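Local coordinates for SaTIE-TED (Staphylococcus aureus, PDB 6FX6), which is of unknown function but, as the thioester domain of an LPXTG-anchored surface protein, probably takes part in attachment of the bacterium to host surfaces, at residues 199-204 with 226-231; 137-142 with 161-166; 10-15 with 32-37; 18-23 with 113-118. All coordinates share one frame; numbering follows the deposited sequence.

The four contacts fall into two pairs far apart in an elongated chain, contact 1 being the nearest to its middle. Contacts 1 and 2 touch, their centres 11 Å apart, and are joined by Arg202 to the carbonyl of Gln137 and by Ser231 to the amide of Ala139; both belong to the part built round strands 195-201 and 231-238. Contacts 3 and 4, with centres 14 Å apart, share the antiparallel sheet in which strand 30-40 lies beside 20-24, and Met32 exchanges backbone bonds with Trp19 and Ile20. The centres of contacts 2 and 3 are 39 Å apart, on opposite sides of the chain's centre. Both zinc ions sit at contact 3, bound by Asp14 and Asp33.

Contact 1. Residues 199-204 with 226-231; sequences HLDRIT and FDPLDS
With chi1 at -53°, the CG of His199 lies beside its own backbone N, while Asp230 carries its carboxylate between N and the carbonyl carbon (chi1 62°); the two side chains therefore run alongside each other and meet. ND1 of His199 donates to OD2 of Asp230 over 2.8 Å. The oxygen sits at the edge of the imidazole, in the ring plane, but is approached on its syn side from 34° out of the carboxylate plane, and the ring and carboxylate planes are turned against each other. A second acid stands near: Asp201 OD1 is 4.4 Å from Asp230 OD2, and a salt bridge from Arg170 to Asp201 probably offsets the repulsion. This is where strand 195-201 receives the start of strand 231-238. Leu200 and Ser231 form an antiparallel hydrogen-bonded pair, Leu200 N giving a nearly straight bond of 2.8 Å to Ser231 O. Beyond it the chains part into loops, and Pro228 O accepts from Ile203 N at 3.2 Å and, weakly, from Arg202 N. The loop is shaped by an Asx turn, in which Asp227 OD1 accepts from Leu229 N. Arg202 suits its place by length: its extended chain passes Leu229 O, CD lying 3.5 Å from that oxygen, and NE reaches a water that donates to the same carbonyl, while NH2 binds the backbone of Gln137. On the apolar side, Ile203 CD1 packs 3.7 Å from Leu229 CD1, two branched residues fitted against helix 72-87 through His83 and Met80.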
# COMPACT_ATOMS: atom_id res chain seq x y z
N HIS A 199 -16.25 10.38 -0.88
CA HIS A 199 -15.06 9.67 -0.40
C HIS A 199 -13.81 10.25 -1.03
O HIS A 199 -13.72 10.32 -2.25
CB HIS A 199 -15.11 8.18 -0.76
CG HIS A 199 -16.36 7.49 -0.34
ND1 HIS A 199 -16.48 6.84 0.87
CD2 HIS A 199 -17.54 7.32 -0.98
CE1 HIS A 199 -17.69 6.31 0.97
NE2 HIS A 199 -18.35 6.58 -0.14
N LEU A 200 -12.84 10.62 -0.19
CA LEU A 200 -11.56 11.17 -0.64
C LEU A 200 -10.46 10.13 -0.40
O LEU A 200 -9.88 10.08 0.68
CB LEU A 200 -11.25 12.46 0.11
CG LEU A 200 -12.38 13.48 0.16
CD1 LEU A 200 -11.90 14.73 0.90
CD2 LEU A 200 -12.88 13.83 -1.24
N ASP A 201 -10.18 9.31 -1.42
CA ASP A 201 -9.30 8.15 -1.29
C ASP A 201 -7.82 8.49 -1.36
O ASP A 201 -7.39 9.25 -2.23
CB ASP A 201 -9.57 7.13 -2.40
CG ASP A 201 -11.01 6.65 -2.43
OD1 ASP A 201 -11.65 6.55 -1.37
OD2 ASP A 201 -11.49 6.37 -3.54
N ARG A 202 -7.03 7.90 -0.47
CA ARG A 202 -5.57 7.94 -0.56
C ARG A 202 -5.02 6.90 -1.55
O ARG A 202 -3.96 7.12 -2.13
CB ARG A 202 -4.93 7.73 0.81
CG ARG A 202 -5.11 8.90 1.76
CD ARG A 202 -4.68 8.52 3.16
NE ARG A 202 -4.71 9.66 4.07
CZ ARG A 202 -3.74 10.57 4.23
NH1 ARG A 202 -2.59 10.50 3.54
NH2 ARG A 202 -3.92 11.56 5.10
N ILE A 203 -5.73 5.78 -1.71
CA ILE A 203 -5.31 4.68 -2.58
C ILE A 203 -6.41 4.35 -3.60
O ILE A 203 -7.56 4.11 -3.22
CB ILE A 203 -4.97 3.42 -1.75
CG1 ILE A 203 -3.83 3.72 -0.76
CG2 ILE A 203 -4.60 2.25 -2.66
CD1 ILE A 203 -3.52 2.60 0.22
N THR A 204 -6.05 4.32 -4.87
CA THR A 204 -6.99 4.04 -5.96
C THR A 204 -6.66 2.78 -6.78
O THR A 204 -7.22 2.59 -7.86
CB THR A 204 -7.05 5.25 -6.92
OG1 THR A 204 -5.76 5.45 -7.50
CG2 THR A 204 -7.48 6.50 -6.16
N PHE A 226 -6.18 -3.26 0.57
CA PHE A 226 -7.61 -3.61 0.49
C PHE A 226 -8.53 -2.51 1.02
O PHE A 226 -9.74 -2.70 1.06
CB PHE A 226 -7.89 -4.95 1.22
CG PHE A 226 -7.42 -4.99 2.64
CD1 PHE A 226 -8.19 -4.45 3.67
CD2 PHE A 226 -6.19 -5.58 2.96
CE1 PHE A 226 -7.75 -4.48 4.98
CE2 PHE A 226 -5.75 -5.62 4.28
CZ PHE A 226 -6.52 -5.07 5.29
N ASP A 227 -7.95 -1.37 1.39
CA ASP A 227 -8.69 -0.25 1.97
C ASP A 227 -8.25 1.01 1.23
O ASP A 227 -7.05 1.29 1.16
CB ASP A 227 -8.34 -0.14 3.46
CG ASP A 227 -9.31 0.75 4.24
OD1 ASP A 227 -9.95 1.65 3.66
OD2 ASP A 227 -9.40 0.54 5.47
N PRO A 228 -9.20 1.79 0.67
CA PRO A 228 -8.79 3.06 0.06
C PRO A 228 -8.33 4.15 1.04
O PRO A 228 -7.82 5.18 0.59
CB PRO A 228 -10.04 3.50 -0.72
CG PRO A 228 -11.17 2.81 -0.06
CD PRO A 228 -10.64 1.52 0.47
N LEU A 229 -8.52 3.95 2.34
CA LEU A 229 -8.07 4.88 3.38
C LEU A 229 -8.64 6.28 3.15
O LEU A 229 -7.91 7.27 3.13
CB LEU A 229 -6.54 4.92 3.45
CG LEU A 229 -5.82 3.58 3.60
CD1 LEU A 229 -4.32 3.80 3.59
CD2 LEU A 229 -6.23 2.84 4.87
N ASP A 230 -9.96 6.33 2.95
CA ASP A 230 -10.64 7.57 2.58
C ASP A 230 -11.05 8.39 3.79
O ASP A 230 -11.50 7.86 4.79
CB ASP A 230 -11.85 7.32 1.69
CG ASP A 230 -12.93 6.48 2.35
OD1 ASP A 230 -12.59 5.41 2.88
OD2 ASP A 230 -14.11 6.87 2.31
N SER A 231 -10.88 9.71 3.67
CA SER A 231 -11.65 10.65 4.47
C SER A 231 -12.99 10.75 3.77
O SER A 231 -13.02 10.80 2.55
CB SER A 231 -10.97 12.01 4.54
OG SER A 231 -9.72 11.90 5.19
O HOH W 1 -7.63 9.74 4.22

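Contact 2. Residues 137-142 with 161-166; sequences QRASFH and NTLSNV
Ala139 and Thr162 bring the two backbones nearest, their CA atoms 5.9 Å apart. One segment folds into a type I beta turn from Ala139 to His142, closed by the bond from His142 N to Ala139 O; the other winds through a short 3-10 segment, residues 163-165, in which Asn165 N and Val166 N reach back to Thr162 O and Leu163 O. The CB of Thr162 is directed toward 137-142. Its chi1 of 65° sets OG1 between its own N and carbonyl carbon, and the hydroxyl comes to 3.6 Å from Ala139 CA. The methyl, CG2, goes the other way along the chain, lying 4.1 Å from Gln137 CB and 4.0 Å from Arg138 O. A small beta-branched residue thus serves both chemistries, methyl to the aliphatic neighbour and hydroxyl to a polar one, for OG1 is hydrogen-bonded to Asp158. Deeper in, Leu163 CD2 stands 4.3 Å from Phe141 CZ, at an oblique approach to the ring, and 4.4 Å from Ala139 CB. That same alanine methyl, small enough to lie close, sits over one face of the Phe141 ring, offset toward its rim. Phe141 and Leu163 both also touch Leu200, so the two loops meet over this residue of strand 195-201. Since the pairs across the contact are van der Waals ones, its cohesion rests on shape and on burial of carbon, while Thr162 OG1, Arg138 O and Ala139 N find partners in Asp158, Asn160 and Ser231.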
# COMPACT_ATOMS: atom_id res chain seq x y z
N GLN A 137 -3.71 9.53 8.85
CA GLN A 137 -4.34 10.82 9.12
C GLN A 137 -5.58 11.02 8.25
O GLN A 137 -5.60 10.60 7.09
CB GLN A 137 -3.36 11.98 8.91
CG GLN A 137 -2.07 11.90 9.73
CD GLN A 137 -2.31 11.72 11.22
OE1 GLN A 137 -3.23 12.30 11.80
NE2 GLN A 137 -1.48 10.89 11.85
N ARG A 138 -6.60 11.65 8.83
CA ARG A 138 -7.88 11.88 8.18
C ARG A 138 -8.22 13.36 8.22
O ARG A 138 -7.75 14.09 9.11
CB ARG A 138 -8.98 11.07 8.86
CG ARG A 138 -8.78 9.55 8.78
CD ARG A 138 -9.02 9.04 7.37
NE ARG A 138 -8.82 7.59 7.25
CZ ARG A 138 -7.65 6.97 7.08
NH1 ARG A 138 -7.62 5.65 6.99
NH2 ARG A 138 -6.50 7.64 7.00
N ALA A 139 -9.01 13.81 7.25
CA ALA A 139 -9.50 15.19 7.20
C ALA A 139 -10.25 15.59 8.46
O ALA A 139 -10.79 14.74 9.17
CB ALA A 139 -10.38 15.39 5.98
N SER A 140 -10.29 16.89 8.75
CA SER A 140 -10.97 17.40 9.95
C SER A 140 -12.49 17.20 9.89
O SER A 140 -13.15 17.12 10.93
CB SER A 140 -10.66 18.88 10.16
OG SER A 140 -11.09 19.65 9.05
N PHE A 141 -13.04 17.10 8.68
CA PHE A 141 -14.48 16.83 8.49
C PHE A 141 -14.81 15.33 8.31
O PHE A 141 -15.93 14.99 7.94
CB PHE A 141 -15.05 17.69 7.34
CG PHE A 141 -14.27 17.61 6.05
CD1 PHE A 141 -14.29 16.46 5.26
CD2 PHE A 141 -13.52 18.71 5.61
CE1 PHE A 141 -13.57 16.40 4.07
CE2 PHE A 141 -12.81 18.65 4.42
CZ PHE A 141 -12.84 17.50 3.65
N HIS A 142 -13.85 14.45 8.60
CA HIS A 142 -14.03 13.00 8.47
C HIS A 142 -15.19 12.49 9.32
O HIS A 142 -15.28 12.82 10.49
CB HIS A 142 -12.73 12.29 8.87
CG HIS A 142 -12.75 10.81 8.67
ND1 HIS A 142 -13.15 10.23 7.49
CD2 HIS A 142 -12.39 9.79 9.49
CE1 HIS A 142 -13.04 8.91 7.59
NE2 HIS A 142 -12.59 8.62 8.79
N ASN A 161 -4.96 19.50 7.15
CA ASN A 161 -3.94 19.66 6.10
C ASN A 161 -3.57 18.30 5.44
O ASN A 161 -2.39 17.93 5.36
CB ASN A 161 -2.71 20.41 6.68
CG ASN A 161 -1.68 20.82 5.61
OD1 ASN A 161 -2.03 21.15 4.48
ND2 ASN A 161 -0.41 20.80 5.99
N THR A 162 -4.59 17.57 5.00
CA THR A 162 -4.40 16.24 4.39
C THR A 162 -4.84 16.11 2.94
O THR A 162 -4.60 15.06 2.33
CB THR A 162 -5.16 15.14 5.18
OG1 THR A 162 -6.57 15.37 5.09
CG2 THR A 162 -4.72 15.10 6.64
N LEU A 163 -5.46 17.13 2.35
CA LEU A 163 -6.10 16.96 1.04
C LEU A 163 -5.13 16.80 -0.14
O LEU A 163 -5.51 16.23 -1.16
CB LEU A 163 -7.13 18.07 0.76
CG LEU A 163 -8.27 18.18 1.78
CD1 LEU A 163 -9.38 19.08 1.24
CD2 LEU A 163 -8.86 16.82 2.16
N SER A 164 -3.88 17.24 0.03
CA SER A 164 -2.82 17.01 -0.98
C SER A 164 -2.43 15.53 -1.20
O SER A 164 -1.82 15.22 -2.22
CB SER A 164 -1.56 17.82 -0.65
OG SER A 164 -0.83 17.22 0.40
N ASN A 165 -2.76 14.65 -0.25
CA ASN A 165 -2.55 13.19 -0.39
C ASN A 165 -3.69 12.43 -1.11
O ASN A 165 -3.57 11.22 -1.34
CB ASN A 165 -2.36 12.56 0.99
CG ASN A 165 -1.20 13.16 1.77
OD1 ASN A 165 -0.04 12.96 1.42
ND2 ASN A 165 -1.52 13.88 2.85
N VAL A 166 -4.77 13.13 -1.46
CA VAL A 166 -5.95 12.50 -2.08
C VAL A 166 -5.67 12.15 -3.55
O VAL A 166 -5.31 13.02 -4.35
CB VAL A 166 -7.19 13.42 -1.98
CG1 VAL A 166 -8.37 12.85 -2.76
CG2 VAL A 166 -7.56 13.63 -0.52

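Contact 3. Residues 10-15 with 32-37; sequences VKWIDK and MDRWAK. With ZN (zinc ion), chain B; ZN (zinc ion), chain C.
The outer part of Arg34, from CD on, lies against Trp12. Its CB is 3.6 Å from Ile13 O; with chi1 at 56° and the chain extended from CG to NE, CD then reaches Trp12 CE3 at 3.6 Å. NE stands 3.3 Å from Trp12 CZ3, and CZ lies over the six-membered ring, 3.7 Å from its centroid. The guanidinium is nearly flat on the indole, planes 13° apart: a stacked cation-pi pair, with NH1 nearest CH2 and NH2 over CH2 and CZ2. Val10 CG2 covers the opposite face of Trp12, and Ala36 CB touches CZ3 at 3.7 Å, a small methyl that lets the broad ring come close. Beneath runs the antiparallel pairing of strands 5-13 and 30-40, where Ile13 and Trp35 exchange two backbone bonds, as do Lys11 and Lys37. Ile13 CB meets Trp35 CB on the buried side, toward helix 94-107. Asp14, just past strand 5-13, and Asp33, at the break in strand 30-40, each hold a zinc ion: Asp14 OD2 at 2.0 Å from one, Asp33 OD1 at 2.0 Å from the other, each ion also carrying a water. The flat stack offers the arginine's charge a polarisable surface without taking up its N-H groups, whereas the acids beyond it are probably kept anionic by their metals.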
# COMPACT_ATOMS: atom_id res chain seq x y z
N VAL A 10 10.77 -13.80 -12.21
CA VAL A 10 11.81 -13.08 -11.49
C VAL A 10 12.61 -12.20 -12.45
O VAL A 10 12.70 -12.50 -13.63
CB VAL A 10 12.77 -14.06 -10.77
CG1 VAL A 10 13.57 -14.89 -11.76
CG2 VAL A 10 13.70 -13.32 -9.81
N LYS A 11 13.15 -11.11 -11.91
CA LYS A 11 14.24 -10.38 -12.54
C LYS A 11 15.35 -10.29 -11.51
O LYS A 11 15.13 -9.84 -10.38
CB LYS A 11 13.79 -9.00 -13.03
CG LYS A 11 12.84 -9.10 -14.22
CD LYS A 11 12.80 -7.85 -15.08
CE LYS A 11 11.75 -6.85 -14.59
NZ LYS A 11 11.57 -5.73 -15.56
N TRP A 12 16.55 -10.74 -11.88
CA TRP A 12 17.67 -10.82 -10.95
C TRP A 12 18.37 -9.47 -10.84
O TRP A 12 18.63 -8.81 -11.85
CB TRP A 12 18.66 -11.90 -11.37
CG TRP A 12 18.08 -13.28 -11.27
CD1 TRP A 12 17.70 -14.10 -12.29
CD2 TRP A 12 17.78 -13.99 -10.06
NE1 TRP A 12 17.20 -15.28 -11.80
CE2 TRP A 12 17.24 -15.23 -10.43
CE3 TRP A 12 17.93 -13.69 -8.70
CZ2 TRP A 12 16.84 -16.19 -9.49
CZ3 TRP A 12 17.53 -14.64 -7.76
CH2 TRP A 12 16.99 -15.87 -8.16
N ILE A 13 18.66 -9.08 -9.60
CA ILE A 13 19.45 -7.90 -9.31
C ILE A 13 20.79 -8.42 -8.80
O ILE A 13 20.88 -8.96 -7.70
CB ILE A 13 18.76 -7.03 -8.23
CG1 ILE A 13 17.38 -6.56 -8.74
CG2 ILE A 13 19.64 -5.85 -7.84
CD1 ILE A 13 16.44 -6.09 -7.65
N ASP A 14 21.83 -8.29 -9.62
CA ASP A 14 23.15 -8.79 -9.30
C ASP A 14 24.19 -7.77 -9.74
O ASP A 14 24.33 -7.50 -10.94
CB ASP A 14 23.39 -10.15 -9.99
CG ASP A 14 24.70 -10.81 -9.58
OD1 ASP A 14 25.31 -10.40 -8.57
OD2 ASP A 14 25.13 -11.76 -10.28
N LYS A 15 24.89 -7.19 -8.77
CA LYS A 15 25.95 -6.22 -9.04
C LYS A 15 27.28 -6.66 -8.43
O LYS A 15 28.17 -5.83 -8.23
CB LYS A 15 25.51 -4.83 -8.55
CG LYS A 15 24.30 -4.30 -9.32
CD LYS A 15 23.80 -2.96 -8.80
CE LYS A 15 22.47 -2.60 -9.44
NZ LYS A 15 21.86 -1.38 -8.83
N MSE A 32 23.49 -12.53 1.12
CA MSE A 32 22.72 -12.35 -0.11
C MSE A 32 23.52 -11.50 -1.06
O MSE A 32 23.59 -10.28 -0.91
CB MSE A 32 21.34 -11.76 0.20
CG MSE A 32 20.27 -12.70 -0.32
SE MSE A 32 18.52 -11.94 0.10
CE MSE A 32 17.64 -12.15 -1.65
N ASP A 33 24.16 -12.16 -2.03
CA ASP A 33 24.96 -11.49 -3.06
C ASP A 33 24.20 -11.31 -4.40
O ASP A 33 24.80 -10.98 -5.42
CB ASP A 33 26.31 -12.19 -3.25
CG ASP A 33 26.19 -13.62 -3.78
OD1 ASP A 33 25.09 -14.21 -3.77
OD2 ASP A 33 27.22 -14.17 -4.19
N ARG A 34 22.89 -11.54 -4.37
CA ARG A 34 21.99 -11.14 -5.45
C ARG A 34 20.59 -11.02 -4.86
O ARG A 34 20.36 -11.43 -3.71
CB ARG A 34 22.00 -12.15 -6.60
CG ARG A 34 21.66 -13.56 -6.17
CD ARG A 34 21.17 -14.44 -7.32
NE ARG A 34 20.53 -15.65 -6.80
CZ ARG A 34 20.22 -16.74 -7.51
NH1 ARG A 34 19.62 -17.77 -6.90
NH2 ARG A 34 20.50 -16.83 -8.81
N TRP A 35 19.66 -10.48 -5.64
CA TRP A 35 18.32 -10.24 -5.15
C TRP A 35 17.27 -10.57 -6.20
O TRP A 35 17.37 -10.13 -7.36
CB TRP A 35 18.17 -8.79 -4.68
CG TRP A 35 17.24 -8.67 -3.54
CD1 TRP A 35 15.89 -8.78 -3.58
CD2 TRP A 35 17.59 -8.46 -2.17
NE1 TRP A 35 15.36 -8.64 -2.32
CE2 TRP A 35 16.39 -8.44 -1.43
CE3 TRP A 35 18.80 -8.27 -1.49
CZ2 TRP A 35 16.35 -8.24 -0.05
CZ3 TRP A 35 18.77 -8.08 -0.11
CH2 TRP A 35 17.55 -8.06 0.59
N ALA A 36 16.27 -11.34 -5.79
CA ALA A 36 15.16 -11.72 -6.65
C ALA A 36 14.09 -10.64 -6.57
O ALA A 36 13.56 -10.38 -5.49
CB ALA A 36 14.58 -13.06 -6.22
N LYS A 37 13.82 -9.99 -7.70
CA LYS A 37 12.67 -9.10 -7.82
C LYS A 37 11.55 -9.94 -8.40
O LYS A 37 11.55 -10.24 -9.60
CB LYS A 37 12.99 -7.90 -8.70
CG LYS A 37 11.92 -6.83 -8.70
CD LYS A 37 12.23 -5.76 -9.73
CE LYS A 37 11.23 -4.62 -9.66
NZ LYS A 37 11.45 -3.64 -10.75
ZN ZN B . 24.11 -12.40 -11.87
ZN ZN C . 24.80 -15.93 -4.67
O HOH W 2 24.80 -8.33 -5.95
O HOH W 3 22.26 -13.27 -11.24
O HOH W 4 22.64 -16.36 -4.73

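Contact 4. Residues 18-23 with 113-118; sequences NWIVYS and HTIYNG
The ring of His113 is met at its edge by Ser23: CB lies in the ring plane, and OG pairs with NE2 over 2.9 Å in a hydrogen bond that either partner could donate. At the other end of the contact, Tyr116 and Trp19 form an oblique aromatic pair with planes 82° apart, CD2 of the tyrosine 3.7 Å from CZ3 of the indole. One face of the Tyr116 ring is covered by Gly118 N, above its centre. The tyrosine gets there because CG is anti to the backbone N (chi1 176°), which carries the ring out to Trp19. Between these ends, strands 20-24 and 111-115 pair antiparallel. Tyr116 N donates to Trp19 O at 3.0 Å, and Val21 N to Thr114 O. His113 and Thr114 both face Val21, a classic beta bulge, so that Val21 O accepts from His113 N at 2.9 Å and from Thr114 N at 3.3 Å. Beta-branched Val21 and Thr114, well suited to extended strands, pack CB to CB; on the other face Ile20 and Ile115 lie side by side and touch Met102 of helix 94-107. Two donors on one carbonyl probably polarise it, and Ser23 OG, also bonded to Asn29 N, links the histidine to Asn29, between strands 27-28 and 30-40.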
# COMPACT_ATOMS: atom_id res chain seq x y z
N ASN A 18 27.67 -8.04 -2.00
CA ASN A 18 26.95 -8.61 -0.87
C ASN A 18 25.97 -7.55 -0.39
O ASN A 18 26.39 -6.53 0.15
CB ASN A 18 27.90 -9.00 0.28
CG ASN A 18 28.79 -10.17 -0.07
OD1 ASN A 18 28.51 -10.95 -0.98
ND2 ASN A 18 29.89 -10.31 0.67
N TRP A 19 24.68 -7.77 -0.62
CA TRP A 19 23.65 -6.79 -0.29
C TRP A 19 23.45 -6.69 1.22
O TRP A 19 23.45 -5.59 1.78
CB TRP A 19 22.32 -7.14 -0.97
CG TRP A 19 22.34 -6.99 -2.46
CD1 TRP A 19 22.32 -7.99 -3.39
CD2 TRP A 19 22.39 -5.77 -3.19
NE1 TRP A 19 22.35 -7.45 -4.66
CE2 TRP A 19 22.39 -6.09 -4.56
CE3 TRP A 19 22.44 -4.42 -2.81
CZ2 TRP A 19 22.44 -5.11 -5.56
CZ3 TRP A 19 22.48 -3.44 -3.81
CH2 TRP A 19 22.48 -3.79 -5.17
N ILE A 20 23.28 -7.85 1.86
CA ILE A 20 23.17 -7.95 3.32
C ILE A 20 23.74 -9.26 3.85
O ILE A 20 23.87 -10.25 3.11
CB ILE A 20 21.70 -7.88 3.81
CG1 ILE A 20 20.82 -8.89 3.06
CG2 ILE A 20 21.15 -6.46 3.65
CD1 ILE A 20 19.39 -8.96 3.57
N VAL A 21 24.11 -9.24 5.13
CA VAL A 21 24.32 -10.46 5.90
C VAL A 21 23.23 -10.42 6.97
O VAL A 21 23.22 -9.51 7.81
CB VAL A 21 25.72 -10.51 6.54
CG1 VAL A 21 25.86 -11.76 7.42
CG2 VAL A 21 26.79 -10.47 5.46
N TYR A 22 22.32 -11.40 6.94
CA TYR A 22 21.16 -11.39 7.83
C TYR A 22 20.82 -12.75 8.41
O TYR A 22 21.27 -13.78 7.92
CB TYR A 22 19.94 -10.83 7.09
CG TYR A 22 19.20 -11.81 6.21
CD1 TYR A 22 19.71 -12.19 4.97
CD2 TYR A 22 17.98 -12.36 6.61
CE1 TYR A 22 19.04 -13.08 4.15
CE2 TYR A 22 17.29 -13.25 5.80
CZ TYR A 22 17.82 -13.61 4.57
OH TYR A 22 17.14 -14.50 3.76
N SER A 23 20.02 -12.71 9.47
CA SER A 23 19.48 -13.90 10.13
C SER A 23 17.96 -13.79 10.22
O SER A 23 17.42 -12.70 10.41
CB SER A 23 20.09 -14.06 11.52
OG SER A 23 21.48 -14.31 11.43
N HIS A 113 22.73 -7.81 10.16
CA HIS A 113 24.04 -7.63 10.80
C HIS A 113 24.91 -6.68 9.98
O HIS A 113 25.63 -5.85 10.56
CB HIS A 113 24.74 -8.98 10.98
CG HIS A 113 23.87 -10.02 11.64
ND1 HIS A 113 23.69 -10.07 13.00
CD2 HIS A 113 23.13 -11.02 11.12
CE1 HIS A 113 22.87 -11.07 13.29
NE2 HIS A 113 22.52 -11.66 12.17
N THR A 114 24.85 -6.81 8.65
CA THR A 114 25.58 -5.94 7.72
C THR A 114 24.63 -5.49 6.62
O THR A 114 23.83 -6.30 6.13
CB THR A 114 26.77 -6.68 7.08
OG1 THR A 114 27.63 -7.17 8.11
CG2 THR A 114 27.58 -5.77 6.15
N ILE A 115 24.73 -4.22 6.24
CA ILE A 115 23.95 -3.67 5.12
C ILE A 115 24.88 -2.87 4.20
O ILE A 115 25.61 -2.00 4.66
CB ILE A 115 22.78 -2.78 5.59
CG1 ILE A 115 21.81 -3.58 6.48
CG2 ILE A 115 22.04 -2.19 4.39
CD1 ILE A 115 20.75 -2.74 7.16
N TYR A 116 24.84 -3.19 2.91
CA TYR A 116 25.60 -2.45 1.90
C TYR A 116 25.24 -0.97 1.97
O TYR A 116 24.07 -0.61 1.91
CB TYR A 116 25.27 -3.01 0.51
CG TYR A 116 25.92 -2.29 -0.65
CD1 TYR A 116 27.30 -2.09 -0.71
CD2 TYR A 116 25.15 -1.83 -1.73
CE1 TYR A 116 27.89 -1.44 -1.78
CE2 TYR A 116 25.73 -1.19 -2.81
CZ TYR A 116 27.10 -0.99 -2.83
OH TYR A 116 27.65 -0.34 -3.92
N ASN A 117 26.26 -0.11 2.14
CA ASN A 117 26.05 1.34 2.31
C ASN A 117 25.35 1.98 1.10
O ASN A 117 24.58 2.93 1.27
CB ASN A 117 27.38 2.05 2.57
CG ASN A 117 27.18 3.46 3.11
OD1 ASN A 117 26.58 3.65 4.17
ND2 ASN A 117 27.71 4.45 2.39
N GLY A 118 25.61 1.45 -0.09
CA GLY A 118 24.99 1.94 -1.32
C GLY A 118 23.48 1.75 -1.45
O GLY A 118 22.88 2.31 -2.37